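Local coordinates for protein putative leucoanthocyanidin reductase 1 (PDB 3I6I) that reduces leucoanthocyanidins with NADPH in flavonoid metabolism, probably yielding the catechin-type flavan-3-ols, at residues 183-188 against 245-250; 193-198 against 226-231; 212-217 against 291-296; 218-223 against 283-288. One frame throughout, in Å; residues are numbered along the deposited sequence. Where two conformers were deposited one is given.

Contact 1: 183-188 against 245-250; sequences FQIYGD and LPRVTV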
loop_
_atom_site.group_PDB
_atom_site.type_symbol
_atom_site.label_atom_id
_atom_site.label_comp_id
_atom_site.label_asym_id
_atom_site.label_seq_id
_atom_site.Cartn_x
_atom_site.Cartn_y
_atom_site.Cartn_z
ATOM N N PHE A 183 -25.067 -6.956 2.848
ATOM C CA PHE A 183 -23.675 -7.262 2.631
ATOM C C PHE A 183 -23.560 -8.060 1.327
ATOM O O PHE A 183 -24.264 -9.028 1.128
ATOM C CB PHE A 183 -23.112 -8.147 3.762
ATOM C CG PHE A 183 -23.013 -7.491 5.109
ATOM C CD1 PHE A 183 -22.019 -6.543 5.378
ATOM C CD2 PHE A 183 -23.837 -7.898 6.150
ATOM C CE1 PHE A 183 -21.890 -5.980 6.649
ATOM C CE2 PHE A 183 -23.738 -7.317 7.430
ATOM C CZ PHE A 183 -22.763 -6.357 7.684
ATOM N N GLN A 184 -22.626 -7.655 0.476
ATOM C CA GLN A 184 -22.217 -8.452 -0.680
ATOM C C GLN A 184 -21.026 -9.327 -0.304
ATOM O O GLN A 184 -19.929 -8.825 -0.034
ATOM C CB GLN A 184 -21.884 -7.529 -1.871
ATOM C CG GLN A 184 -23.054 -6.827 -2.352
ATOM C CD GLN A 184 -22.872 -6.203 -3.736
ATOM O OE1 GLN A 184 -21.775 -5.782 -4.119
ATOM N NE2 GLN A 184 -23.961 -6.170 -4.499
ATOM N N ILE A 185 -21.268 -10.640 -0.298
ATOM C CA ILE A 185 -20.304 -11.657 0.119
ATOM C C ILE A 185 -19.763 -12.319 -1.148
ATOM O O ILE A 185 -20.543 -12.919 -1.932
ATOM C CB ILE A 185 -20.993 -12.737 1.030
ATOM C CG1 ILE A 185 -21.697 -12.116 2.267
ATOM C CG2 ILE A 185 -20.013 -13.817 1.485
ATOM C CD1 ILE A 185 -20.772 -11.309 3.132
ATOM N N TYR A 186 -18.438 -12.218 -1.349
ATOM C CA TYR A 186 -17.776 -12.839 -2.509
ATOM C C TYR A 186 -17.631 -14.331 -2.330
ATOM O O TYR A 186 -17.060 -14.817 -1.326
ATOM C CB TYR A 186 -16.389 -12.193 -2.790
ATOM C CG TYR A 186 -16.485 -10.717 -2.833
ATOM C CD1 TYR A 186 -17.253 -10.103 -3.799
ATOM C CD2 TYR A 186 -15.851 -9.925 -1.884
ATOM C CE1 TYR A 186 -17.391 -8.735 -3.839
ATOM C CE2 TYR A 186 -15.970 -8.544 -1.908
ATOM C CZ TYR A 186 -16.754 -7.948 -2.893
ATOM O OH TYR A 186 -16.921 -6.570 -2.956
ATOM N N GLY A 187 -18.122 -15.058 -3.332
ATOM C CA GLY A 187 -18.049 -16.521 -3.359
ATOM C C GLY A 187 -18.681 -17.125 -2.134
ATOM O O GLY A 187 -19.803 -16.753 -1.750
ATOM N N ASP A 188 -17.949 -18.024 -1.472
ATOM C CA ASP A 188 -18.387 -18.701 -0.240
ATOM C C ASP A 188 -18.225 -17.860 1.034
ATOM O O ASP A 188 -18.721 -18.211 2.099
ATOM C CB ASP A 188 -17.653 -20.044 -0.076
ATOM C CG ASP A 188 -16.141 -19.899 0.169
ATOM O OD1 ASP A 188 -15.610 -18.778 0.335
ATOM O OD2 ASP A 188 -15.456 -20.943 0.187
ATOM N N LEU A 245 -27.681 -7.548 9.049
ATOM C CA LEU A 245 -28.165 -7.264 7.683
ATOM C C LEU A 245 -28.241 -8.541 6.836
ATOM O O LEU A 245 -27.493 -9.489 7.064
ATOM C CB LEU A 245 -27.227 -6.302 6.987
ATOM C CG LEU A 245 -26.796 -5.047 7.749
ATOM C CD1 LEU A 245 -25.888 -4.195 6.858
ATOM C CD2 LEU A 245 -28.001 -4.247 8.294
ATOM N N PRO A 246 -29.094 -8.549 5.794
ATOM C CA PRO A 246 -29.073 -9.656 4.830
ATOM C C PRO A 246 -27.723 -9.801 4.161
ATOM O O PRO A 246 -27.007 -8.817 3.981
ATOM C CB PRO A 246 -30.142 -9.254 3.804
ATOM C CG PRO A 246 -30.963 -8.275 4.463
ATOM C CD PRO A 246 -30.101 -7.544 5.442
ATOM N N ARG A 247 -27.373 -11.041 3.822
ATOM C CA ARG A 247 -26.166 -11.332 3.074
ATOM C C ARG A 247 -26.555 -11.886 1.713
ATOM O O ARG A 247 -27.461 -12.715 1.591
ATOM C CB ARG A 247 -25.318 -12.328 3.844
ATOM C CG ARG A 247 -24.916 -11.802 5.193
ATOM C CD ARG A 247 -23.954 -12.704 5.947
ATOM N NE ARG A 247 -23.796 -12.178 7.297
ATOM C CZ ARG A 247 -22.706 -12.329 8.041
ATOM N NH1 ARG A 247 -21.671 -12.985 7.580
ATOM N NH2 ARG A 247 -22.652 -11.788 9.243
ATOM N N VAL A 248 -25.903 -11.391 0.679
ATOM C CA VAL A 248 -26.171 -11.849 -0.669
ATOM C C VAL A 248 -24.855 -12.269 -1.288
ATOM O O VAL A 248 -23.831 -11.707 -0.937
ATOM C CB VAL A 248 -26.878 -10.743 -1.533
ATOM C CG1 VAL A 248 -28.214 -10.289 -0.907
ATOM C CG2 VAL A 248 -25.910 -9.551 -1.868
ATOM N N THR A 249 -24.878 -13.229 -2.212
ATOM C CA THR A 249 -23.648 -13.714 -2.847
ATOM C C THR A 249 -23.291 -12.916 -4.118
ATOM O O THR A 249 -24.143 -12.666 -4.959
ATOM C CB THR A 249 -23.816 -15.184 -3.274
ATOM O OG1 THR A 249 -24.094 -15.942 -2.109
ATOM C CG2 THR A 249 -22.534 -15.738 -3.956
ATOM N N VAL A 250 -22.038 -12.534 -4.219
ATOM C CA VAL A 250 -21.438 -12.052 -5.488
ATOM C C VAL A 250 -20.529 -13.191 -5.929
ATOM O O VAL A 250 -19.607 -13.588 -5.202
ATOM C CB VAL A 250 -20.692 -10.720 -5.270
ATOM C CG1 VAL A 250 -19.827 -10.374 -6.480
ATOM C CG2 VAL A 250 -21.632 -9.605 -4.936
HETATM O O HOH W 1 -21.888 -16.554 -0.213
#
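Val250 has CG1 anti to its backbone N (chi1 168°), which places that methyl against Tyr186 and leaves CG2 for Gln184. CG1 lies 3.7 Å from Tyr186 CD1 and meets the ring at its edge, in plane. The two side chains run side by side and point the same way. CG2 touches CB of Gln184 and the amide end of its extended chain. On the other face of the sheet, Phe183 has CG anti to its carbonyl carbon (chi1 -68°), and its ring meets Leu245 at about a right angle. Leu245 CD1 sits over one ring face, offset toward the rim, in a CH-pi contact 4.1 Å from the Phe183 centroid. Arg247 CB packs against Ile185 CG1 on this same face. The arginine head reaches past the strands to helix 230-241, where it forms a salt bridge with Glu238.

Five backbone bonds join the chains. The first runs from Phe183 N to Pro246 O, 2.9 Å. Ile185 bonds with both N and O: its N donates to Val248 O at 2.8 Å, and its O accepts from Val250 N. That last donor stands above the carbonyl plane. Gly187 N to Val250 O, 2.8 Å, closes the ladder. Beyond it a water donates to Gly187 O and also bonds Thr249 OG1, at the more exposed end. Tyr186 OH bonds Pro166 O. Strands 183-186 and 247-250 run the same way and make a two-stranded parallel sheet, set apart from the Rossmann sheet and packed on helices 230-241 and 252-260.

Contact 2: 193-198 against 226-231; sequences AYFVAG and NCLNIN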
loop_
_atom_site.group_PDB
_atom_site.type_symbol
_atom_site.label_atom_id
_atom_site.label_comp_id
_atom_site.label_asym_id
_atom_site.label_seq_id
_atom_site.Cartn_x
_atom_site.Cartn_y
_atom_site.Cartn_z
ATOM N N ALA A 193 -8.335 -12.947 4.323
ATOM C CA ALA A 193 -7.478 -11.828 3.902
ATOM C C ALA A 193 -6.945 -11.164 5.160
ATOM O O ALA A 193 -7.469 -11.398 6.249
ATOM C CB ALA A 193 -8.261 -10.847 3.059
ATOM N N TYR A 194 -5.885 -10.361 5.035
ATOM C CA TYR A 194 -5.365 -9.577 6.145
ATOM C C TYR A 194 -5.726 -8.119 5.976
ATOM O O TYR A 194 -5.486 -7.525 4.946
ATOM C CB TYR A 194 -3.840 -9.704 6.260
ATOM C CG TYR A 194 -3.356 -11.077 6.655
ATOM C CD1 TYR A 194 -2.935 -11.987 5.700
ATOM C CD2 TYR A 194 -3.323 -11.461 7.989
ATOM C CE1 TYR A 194 -2.495 -13.256 6.067
ATOM C CE2 TYR A 194 -2.855 -12.694 8.359
ATOM C CZ TYR A 194 -2.460 -13.590 7.397
ATOM O OH TYR A 194 -2.048 -14.807 7.858
ATOM N N PHE A 195 -6.312 -7.547 7.011
ATOM C CA PHE A 195 -6.736 -6.133 7.018
ATOM C C PHE A 195 -5.895 -5.342 7.994
ATOM O O PHE A 195 -5.668 -5.750 9.141
ATOM C CB PHE A 195 -8.224 -6.021 7.392
ATOM C CG PHE A 195 -9.120 -6.759 6.460
ATOM C CD1 PHE A 195 -9.607 -6.157 5.319
ATOM C CD2 PHE A 195 -9.417 -8.108 6.676
ATOM C CE1 PHE A 195 -10.425 -6.842 4.439
ATOM C CE2 PHE A 195 -10.231 -8.810 5.788
ATOM C CZ PHE A 195 -10.751 -8.163 4.662
ATOM N N VAL A 196 -5.393 -4.218 7.518
ATOM C CA VAL A 196 -4.431 -3.422 8.269
ATOM C C VAL A 196 -4.870 -1.974 8.288
ATOM O O VAL A 196 -5.201 -1.365 7.229
ATOM C CB VAL A 196 -3.049 -3.521 7.612
ATOM C CG1 VAL A 196 -2.000 -2.766 8.459
ATOM C CG2 VAL A 196 -2.648 -4.984 7.410
ATOM N N ALA A 197 -4.887 -1.382 9.478
ATOM C CA ALA A 197 -5.141 0.041 9.570
ATOM C C ALA A 197 -4.145 0.871 8.769
ATOM O O ALA A 197 -2.957 0.621 8.794
ATOM C CB ALA A 197 -5.128 0.527 11.044
ATOM N N GLY A 198 -4.646 1.892 8.081
ATOM C CA GLY A 198 -3.778 2.896 7.472
ATOM C C GLY A 198 -2.609 3.361 8.338
ATOM O O GLY A 198 -1.458 3.444 7.879
ATOM N N ASN A 226 -6.216 -9.949 12.658
ATOM C CA ASN A 226 -6.914 -9.245 11.583
ATOM C C ASN A 226 -6.984 -10.123 10.324
ATOM O O ASN A 226 -7.166 -9.614 9.210
ATOM C CB ASN A 226 -6.222 -7.913 11.261
ATOM C CG ASN A 226 -6.330 -6.867 12.365
ATOM O OD1 ASN A 226 -6.760 -7.125 13.496
ATOM N ND2 ASN A 226 -5.845 -5.681 12.054
ATOM N N CYS A 227 -6.838 -11.434 10.501
ATOM C CA CYS A 227 -6.944 -12.413 9.405
ATOM C C CYS A 227 -8.417 -12.861 9.409
ATOM O O CYS A 227 -8.834 -13.723 10.195
ATOM C CB CYS A 227 -6.020 -13.588 9.652
ATOM S SG CYS A 227 -5.966 -14.764 8.264
ATOM N N LEU A 228 -9.207 -12.220 8.578
ATOM C CA LEU A 228 -10.650 -12.486 8.537
ATOM C C LEU A 228 -11.112 -12.773 7.117
ATOM O O LEU A 228 -10.538 -12.268 6.145
ATOM C CB LEU A 228 -11.434 -11.275 9.064
ATOM C CG LEU A 228 -11.131 -10.812 10.485
ATOM C CD1 LEU A 228 -10.046 -9.776 10.428
ATOM C CD2 LEU A 228 -12.380 -10.224 11.120
ATOM N N ASN A 229 -12.135 -13.609 6.999
ATOM C CA ASN A 229 -12.853 -13.789 5.730
ATOM C C ASN A 229 -14.008 -12.765 5.681
ATOM O O ASN A 229 -14.259 -12.019 6.659
ATOM C CB ASN A 229 -13.290 -15.243 5.521
ATOM C CG ASN A 229 -14.231 -15.751 6.581
ATOM O OD1 ASN A 229 -15.209 -15.080 6.966
ATOM N ND2 ASN A 229 -14.002 -16.978 7.004
ATOM N N ILE A 230 -14.679 -12.664 4.542
ATOM C CA ILE A 230 -15.701 -11.627 4.361
ATOM C C ILE A 230 -16.885 -11.859 5.280
ATOM O O ILE A 230 -17.512 -10.912 5.794
ATOM C CB ILE A 230 -16.246 -11.565 2.916
ATOM C CG1 ILE A 230 -15.114 -11.436 1.913
ATOM C CG2 ILE A 230 -17.228 -10.376 2.773
ATOM N N ASN A 231 -17.240 -13.115 5.496
ATOM C CA ASN A 231 -18.316 -13.394 6.466
ATOM C C ASN A 231 -17.988 -12.897 7.903
ATOM O O ASN A 231 -18.831 -12.333 8.603
ATOM C CB ASN A 231 -18.717 -14.865 6.462
ATOM C CG ASN A 231 -19.676 -15.206 5.317
ATOM O OD1 ASN A 231 -20.649 -14.512 5.097
ATOM N ND2 ASN A 231 -19.407 -16.302 4.616
#
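Tyr194 and Cys227 form the close-packed part of this contact. Cys227 SG is anti to its backbone N (chi1 -174°) and lies over one face of the tyrosine ring, a sulfur-aromatic contact 4.1 Å from the Tyr194 centroid. Cys227 CB comes closer still, 3.5 Å from Tyr194 CE2. Replacing Tyr194 by alanine is likely to leave the Cys227 sulfur without its aromatic partner and to open a gap beside Arg222. The backbones pair as a short antiparallel ladder. Ala193 and Leu228 are the hydrogen-bonded pair, with Ala193 N to Leu228 O at 2.9 Å. Tyr194 and Cys227 are the non-hydrogen-bonded pair. Strand 193-196 lies between 227-228 and 161-162 in a small mixed sheet beside the NADPH site, and Tyr194 also packs on the cofactor-binding Asn160. Asn226 extends the grip: its O accepts from Phe195 N, and its ND2 donates to Phe195 O at 2.9 Å, with that oxygen near the amide plane. ND2 also bonds Arg305 O. Leu228 packs more loosely across the contact. Its side chain is partly exposed and was modelled in two conformers. Phe195 is buried against Phe277 and Val307, and the edge of its ring meets Leu228 O in plane.

Contact 3: 212-217 against 291-296; sequences VRTLNK and EDVEVT
Val293 and Lys217 carry most of this contact, which has no direct hydrogen bond between its segments. Val293 CG1 lies 3.6 Å from Arg213 O. Val293 CG2 falls between the backbone N and the carbonyl carbon (chi1 -71°) and touches Thr214 and Lys217. Thr214 CG2 lies 4.2 Å from Val293 CG2, the side chains crossing at about a right angle. Lys217 meets the same methyl through CB. The lysine chain is bent at chi2 and chi4. Lys217 CD lies 3.6 Å from Glu291 O, so the aliphatic part runs over the glutamate backbone. Lys217 NZ turns back to its own segment in a weak bond to Leu215 O. The opposite charge on Glu291 stays apart, with Lys217 NZ 6.6 Å from Glu291 OE1. A water joins the segments instead, donating to Asn216 O at 2.8 Å and to Glu291 OE1.

Residues 214-217 form a type II beta turn that leads into strand 217-220. This strand is the middle one of a three-stranded parallel sheet, with 292-294 at one edge and 155-158 at the other.

Backbone bonds to Ser218 and His220 hold Val293 in that sheet. Thr214 OG1 is fixed by Thr208 O, and Asn216 OD1 by Phe154 N. Nearby, Asp292 accepts from His220 NE2 and forms a salt bridge with Arg126. Glu294 is the N-cap of the short helix 295-298: its OE2 accepts from Thr296 N at 3.0 Å, from above the carboxylate plane. Glu294 OE1 accepts a hydrogen bond from Thr296 OG1 through its syn lone pair.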
loop_
_atom_site.group_PDB
_atom_site.type_symbol
_atom_site.label_atom_id
_atom_site.label_comp_id
_atom_site.label_asym_id
_atom_site.label_seq_id
_atom_site.Cartn_x
_atom_site.Cartn_y
_atom_site.Cartn_z
ATOM N N VAL A 212 18.170 -3.867 9.401
ATOM C CA VAL A 212 19.029 -4.833 8.685
ATOM C C VAL A 212 18.250 -6.053 8.168
ATOM O O VAL A 212 18.611 -6.690 7.174
ATOM C CB VAL A 212 20.208 -5.294 9.551
ATOM C CG1 VAL A 212 19.699 -6.292 10.688
ATOM C CG2 VAL A 212 21.269 -5.944 8.662
ATOM N N ARG A 213 17.149 -6.394 8.840
ATOM C CA ARG A 213 16.447 -7.597 8.562
ATOM C C ARG A 213 15.484 -7.485 7.367
ATOM O O ARG A 213 14.943 -8.494 6.919
ATOM C CB ARG A 213 15.605 -8.012 9.786
ATOM C CG ARG A 213 16.476 -8.245 11.038
ATOM C CD ARG A 213 15.595 -8.494 12.263
ATOM N NE ARG A 213 14.898 -7.255 12.601
ATOM C CZ ARG A 213 13.826 -7.168 13.378
ATOM N NH1 ARG A 213 13.335 -8.252 13.989
ATOM N NH2 ARG A 213 13.275 -5.982 13.560
ATOM N N THR A 214 15.277 -6.270 6.896
ATOM C CA THR A 214 14.368 -6.040 5.744
ATOM C C THR A 214 15.110 -5.666 4.466
ATOM O O THR A 214 14.515 -5.410 3.418
ATOM C CB THR A 214 13.403 -4.948 6.069
ATOM O OG1 THR A 214 14.108 -3.726 6.327
ATOM C CG2 THR A 214 12.521 -5.397 7.250
ATOM N N LEU A 215 16.429 -5.687 4.540
ATOM C CA LEU A 215 17.241 -5.359 3.381
ATOM C C LEU A 215 17.110 -6.380 2.261
ATOM O O LEU A 215 17.405 -7.568 2.426
ATOM C CB LEU A 215 18.697 -5.242 3.815
ATOM C CG LEU A 215 19.729 -5.041 2.723
ATOM C CD1 LEU A 215 19.461 -3.725 1.976
ATOM C CD2 LEU A 215 21.151 -5.084 3.362
ATOM N N ASN A 216 16.716 -5.909 1.072
ATOM C CA ASN A 216 16.534 -6.768 -0.068
ATOM C C ASN A 216 15.508 -7.897 0.180
ATOM O O ASN A 216 15.608 -9.013 -0.365
ATOM C CB ASN A 216 17.880 -7.279 -0.553
ATOM C CG ASN A 216 18.829 -6.162 -0.907
ATOM O OD1 ASN A 216 18.419 -5.056 -1.250
ATOM N ND2 ASN A 216 20.115 -6.452 -0.862
ATOM N N LYS A 217 14.472 -7.532 0.927
ATOM C CA LYS A 217 13.397 -8.446 1.318
ATOM C C LYS A 217 12.031 -7.960 0.954
ATOM O O LYS A 217 11.793 -6.762 0.853
ATOM C CB LYS A 217 13.322 -8.681 2.821
ATOM C CG LYS A 217 14.575 -9.107 3.499
ATOM C CD LYS A 217 15.009 -10.450 3.063
ATOM C CE LYS A 217 16.156 -10.980 3.965
ATOM N NZ LYS A 217 17.455 -10.790 3.285
ATOM N N GLU A 291 14.052 -14.798 1.676
ATOM C CA GLU A 291 13.832 -13.474 1.124
ATOM C C GLU A 291 12.544 -12.816 1.601
ATOM O O GLU A 291 12.197 -11.739 1.144
ATOM C CB GLU A 291 13.873 -13.569 -0.423
ATOM C CG GLU A 291 15.203 -14.116 -0.958
ATOM C CD GLU A 291 15.429 -13.797 -2.432
ATOM O OE1 GLU A 291 15.470 -12.601 -2.793
ATOM O OE2 GLU A 291 15.577 -14.741 -3.237
ATOM N N ASP A 292 11.802 -13.491 2.494
ATOM C CA ASP A 292 10.495 -13.006 2.979
ATOM C C ASP A 292 10.574 -12.816 4.495
ATOM O O ASP A 292 11.138 -13.668 5.177
ATOM C CB ASP A 292 9.390 -14.005 2.654
ATOM C CG ASP A 292 9.261 -14.260 1.187
ATOM O OD1 ASP A 292 8.882 -13.315 0.480
ATOM O OD2 ASP A 292 9.516 -15.414 0.769
ATOM N N VAL A 293 10.068 -11.699 5.008
ATOM C CA VAL A 293 9.948 -11.505 6.455
ATOM C C VAL A 293 8.514 -11.077 6.762
ATOM O O VAL A 293 7.793 -10.602 5.860
ATOM C CB VAL A 293 10.985 -10.505 7.054
ATOM C CG1 VAL A 293 12.424 -11.112 7.049
ATOM C CG2 VAL A 293 11.007 -9.151 6.317
ATOM N N GLU A 294 8.111 -11.227 8.025
ATOM C CA GLU A 294 6.722 -10.857 8.403
ATOM C C GLU A 294 6.733 -9.820 9.527
ATOM O O GLU A 294 7.461 -9.954 10.510
ATOM C CB GLU A 294 5.969 -12.115 8.779
ATOM C CG GLU A 294 4.460 -11.954 8.820
ATOM C CD GLU A 294 3.959 -11.325 10.124
ATOM O OE1 GLU A 294 4.351 -11.785 11.228
ATOM O OE2 GLU A 294 3.208 -10.336 10.043
ATOM N N VAL A 295 5.929 -8.784 9.364
ATOM C CA VAL A 295 5.917 -7.645 10.272
ATOM C C VAL A 295 5.762 -7.948 11.750
ATOM O O VAL A 295 6.492 -7.393 12.574
ATOM C CB VAL A 295 4.821 -6.627 9.863
ATOM C CG1 VAL A 295 4.891 -5.373 10.781
ATOM C CG2 VAL A 295 4.995 -6.275 8.481
ATOM N N THR A 296 4.805 -8.807 12.110
ATOM C CA THR A 296 4.554 -9.105 13.495
ATOM C C THR A 296 5.688 -9.884 14.178
ATOM O O THR A 296 5.849 -9.785 15.369
ATOM C CB THR A 296 3.205 -9.801 13.780
ATOM O OG1 THR A 296 3.260 -11.164 13.398
ATOM C CG2 THR A 296 2.101 -9.119 13.066
HETATM O O HOH W 2 14.086 -10.408 -2.220
#

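Contact 4: 218-223 against 283-288; sequences SVHFRP and VNFSID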
loop_
_atom_site.group_PDB
_atom_site.type_symbol
_atom_site.label_atom_id
_atom_site.label_comp_id
_atom_site.label_asym_id
_atom_site.label_seq_id
_atom_site.Cartn_x
_atom_site.Cartn_y
_atom_site.Cartn_z
ATOM N N SER A 218 11.137 -8.923 0.835
ATOM C CA SER A 218 9.677 -8.659 0.827
ATOM C C SER A 218 9.166 -8.716 2.261
ATOM O O SER A 218 9.420 -9.734 2.971
ATOM C CB SER A 218 8.964 -9.678 -0.039
ATOM O OG SER A 218 9.337 -9.533 -1.399
ATOM N N VAL A 219 8.479 -7.646 2.692
ATOM C CA VAL A 219 7.920 -7.550 4.036
ATOM C C VAL A 219 6.402 -7.764 3.968
ATOM O O VAL A 219 5.644 -6.945 3.375
ATOM C CB VAL A 219 8.214 -6.211 4.690
ATOM C CG1 VAL A 219 7.627 -6.192 6.085
ATOM C CG2 VAL A 219 9.742 -5.956 4.722
ATOM N N HIS A 220 5.949 -8.840 4.585
ATOM C CA HIS A 220 4.537 -9.266 4.514
ATOM C C HIS A 220 3.834 -8.865 5.800
ATOM O O HIS A 220 4.368 -9.067 6.894
ATOM C CB HIS A 220 4.429 -10.760 4.261
ATOM C CG HIS A 220 5.178 -11.208 3.034
ATOM N ND1 HIS A 220 4.630 -11.117 1.767
ATOM C CD2 HIS A 220 6.441 -11.664 2.875
ATOM C CE1 HIS A 220 5.526 -11.538 0.882
ATOM N NE2 HIS A 220 6.623 -11.906 1.525
ATOM N N PHE A 221 2.628 -8.286 5.685
ATOM C CA PHE A 221 1.882 -7.910 6.865
ATOM C C PHE A 221 0.829 -8.975 7.160
ATOM O O PHE A 221 -0.223 -8.994 6.515
ATOM C CB PHE A 221 1.198 -6.543 6.737
ATOM C CG PHE A 221 2.123 -5.337 6.790
ATOM C CD1 PHE A 221 3.273 -5.262 6.011
ATOM C CD2 PHE A 221 1.749 -4.214 7.539
ATOM C CE1 PHE A 221 4.092 -4.137 6.074
ATOM C CE2 PHE A 221 2.554 -3.045 7.567
ATOM C CZ PHE A 221 3.730 -3.031 6.821
ATOM N N ARG A 222 1.071 -9.809 8.160
ATOM C CA ARG A 222 0.131 -10.868 8.508
ATOM C C ARG A 222 -0.275 -10.842 9.971
ATOM O O ARG A 222 -0.050 -11.839 10.702
ATOM C CB ARG A 222 0.701 -12.221 8.156
ATOM C CG ARG A 222 1.022 -12.407 6.704
ATOM C CD ARG A 222 1.262 -13.855 6.389
ATOM N NE ARG A 222 1.226 -14.127 4.953
ATOM C CZ ARG A 222 1.422 -15.331 4.402
ATOM N NH1 ARG A 222 1.778 -16.373 5.142
ATOM N NH2 ARG A 222 1.318 -15.502 3.088
ATOM N N PRO A 223 -0.904 -9.723 10.409
ATOM C CA PRO A 223 -1.392 -9.686 11.776
ATOM C C PRO A 223 -2.489 -10.743 12.012
ATOM O O PRO A 223 -3.588 -10.694 11.408
ATOM C CB PRO A 223 -1.925 -8.244 11.918
ATOM C CG PRO A 223 -2.374 -7.892 10.523
ATOM C CD PRO A 223 -1.245 -8.483 9.697
ATOM N N VAL A 283 -3.030 -15.356 1.350
ATOM C CA VAL A 283 -2.777 -16.376 2.381
ATOM C C VAL A 283 -2.202 -17.704 1.879
ATOM O O VAL A 283 -1.907 -18.570 2.688
ATOM C CB VAL A 283 -4.055 -16.679 3.165
ATOM C CG1 VAL A 283 -4.547 -15.411 3.902
ATOM C CG2 VAL A 283 -5.140 -17.234 2.213
ATOM N N ASN A 284 -2.049 -17.884 0.572
ATOM C CA ASN A 284 -1.751 -19.174 0.008
ATOM C C ASN A 284 -0.278 -19.525 -0.190
ATOM O O ASN A 284 0.035 -20.432 -0.948
ATOM C CB ASN A 284 -2.530 -19.375 -1.293
ATOM C CG ASN A 284 -2.052 -18.502 -2.386
ATOM O OD1 ASN A 284 -1.107 -17.726 -2.207
ATOM N ND2 ASN A 284 -2.692 -18.604 -3.543
ATOM N N PHE A 285 0.614 -18.793 0.462
ATOM C CA PHE A 285 2.038 -19.055 0.391
ATOM C C PHE A 285 2.681 -18.907 1.755
ATOM O O PHE A 285 2.209 -18.161 2.609
ATOM C CB PHE A 285 2.766 -18.104 -0.597
ATOM C CG PHE A 285 2.638 -16.616 -0.272
ATOM C CD1 PHE A 285 1.487 -15.887 -0.636
ATOM C CD2 PHE A 285 3.647 -15.934 0.381
ATOM C CE1 PHE A 285 1.387 -14.531 -0.332
ATOM C CE2 PHE A 285 3.553 -14.576 0.668
ATOM C CZ PHE A 285 2.421 -13.870 0.297
ATOM N N SER A 286 3.779 -19.627 1.919
ATOM C CA SER A 286 4.612 -19.551 3.085
ATOM C C SER A 286 5.568 -18.367 3.024
ATOM O O SER A 286 6.077 -18.012 1.954
ATOM C CB SER A 286 5.430 -20.832 3.232
ATOM O OG SER A 286 6.281 -20.701 4.356
ATOM N N ILE A 287 5.841 -17.802 4.196
ATOM C CA ILE A 287 6.821 -16.702 4.321
ATOM C C ILE A 287 8.102 -17.155 5.107
ATOM O O ILE A 287 8.910 -16.333 5.515
ATOM C CB ILE A 287 6.178 -15.431 4.881
ATOM C CG1 ILE A 287 5.442 -15.648 6.178
ATOM C CG2 ILE A 287 5.157 -14.768 3.874
ATOM C CD1 ILE A 287 4.854 -14.384 6.661
ATOM N N ASP A 288 8.308 -18.463 5.187
ATOM C CA ASP A 288 9.424 -19.055 5.907
ATOM C C ASP A 288 10.757 -18.973 5.157
ATOM O O ASP A 288 11.808 -19.297 5.733
ATOM C CB ASP A 288 9.129 -20.514 6.200
#
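The backbones of His220 and Ile287 stay well apart, with CA atoms 7.8 Å from each other, so no backbone-to-backbone bond joins them, and side chains reach across. This is a loop laid against the end of a strand: residues 283-288 pack on strand 217-220 of the three-stranded parallel sheet and on the loop that follows. Arg222 extends from CG to NE and places its guanidinium group over Phe285. NH2 stands above the ring centre, and Arg222 CZ lies 4.5 Å from the Phe285 centroid in a cation-pi contact. The planes are inclined at 56°. Both end nitrogens grip one oxygen, Phe285 O, which lies in the guanidinium plane. The bond from Arg222 NH2 to Phe285 O is 2.8 Å; that from NH1 is longer. Ile287 CG2 sits over one guanidinium face, and Ile287 CD1 touches Arg222 CD at 3.6 Å. A leucine in place of Arg222 is likely to leave Phe285 O without these two donors and the Phe285 face without its cationic partner. Phe285 also points an edge toward the His220 face, offset, with planes at 64°. The Phe285 CG lies between its backbone N and carbonyl carbon (chi1 59°), which lays the ring under Arg222 with its edge toward His220. Over one face of the His220 ring lies Ile287 CG2, 3.5 Å from His220 CD2.

In the fold
All four contacts belong to one NmrA-like protein of the Rossmann class. Contacts 3 and 4 are neighbours, with centres about 10 Å apart, and touch through the adjacent strands 217-220 and 292-294 of one parallel sheet. The centres of contacts 2 and 4 are about 14 Å apart, and Tyr194 packs on Arg222 and Val283. Contact 1 is outermost, about 16 Å from contact 2 and about 36 Å from contact 3, centre to centre. Helix 230-241 leads from contact 2 to strand 247-250 of contact 1. Along the chain, contact 2 falls between the two segments of contact 1, and contact 4 between those of contact 3. Contact 1 lies away from the NADPH site, whereas contact 2 is close to cofactor-binding residues.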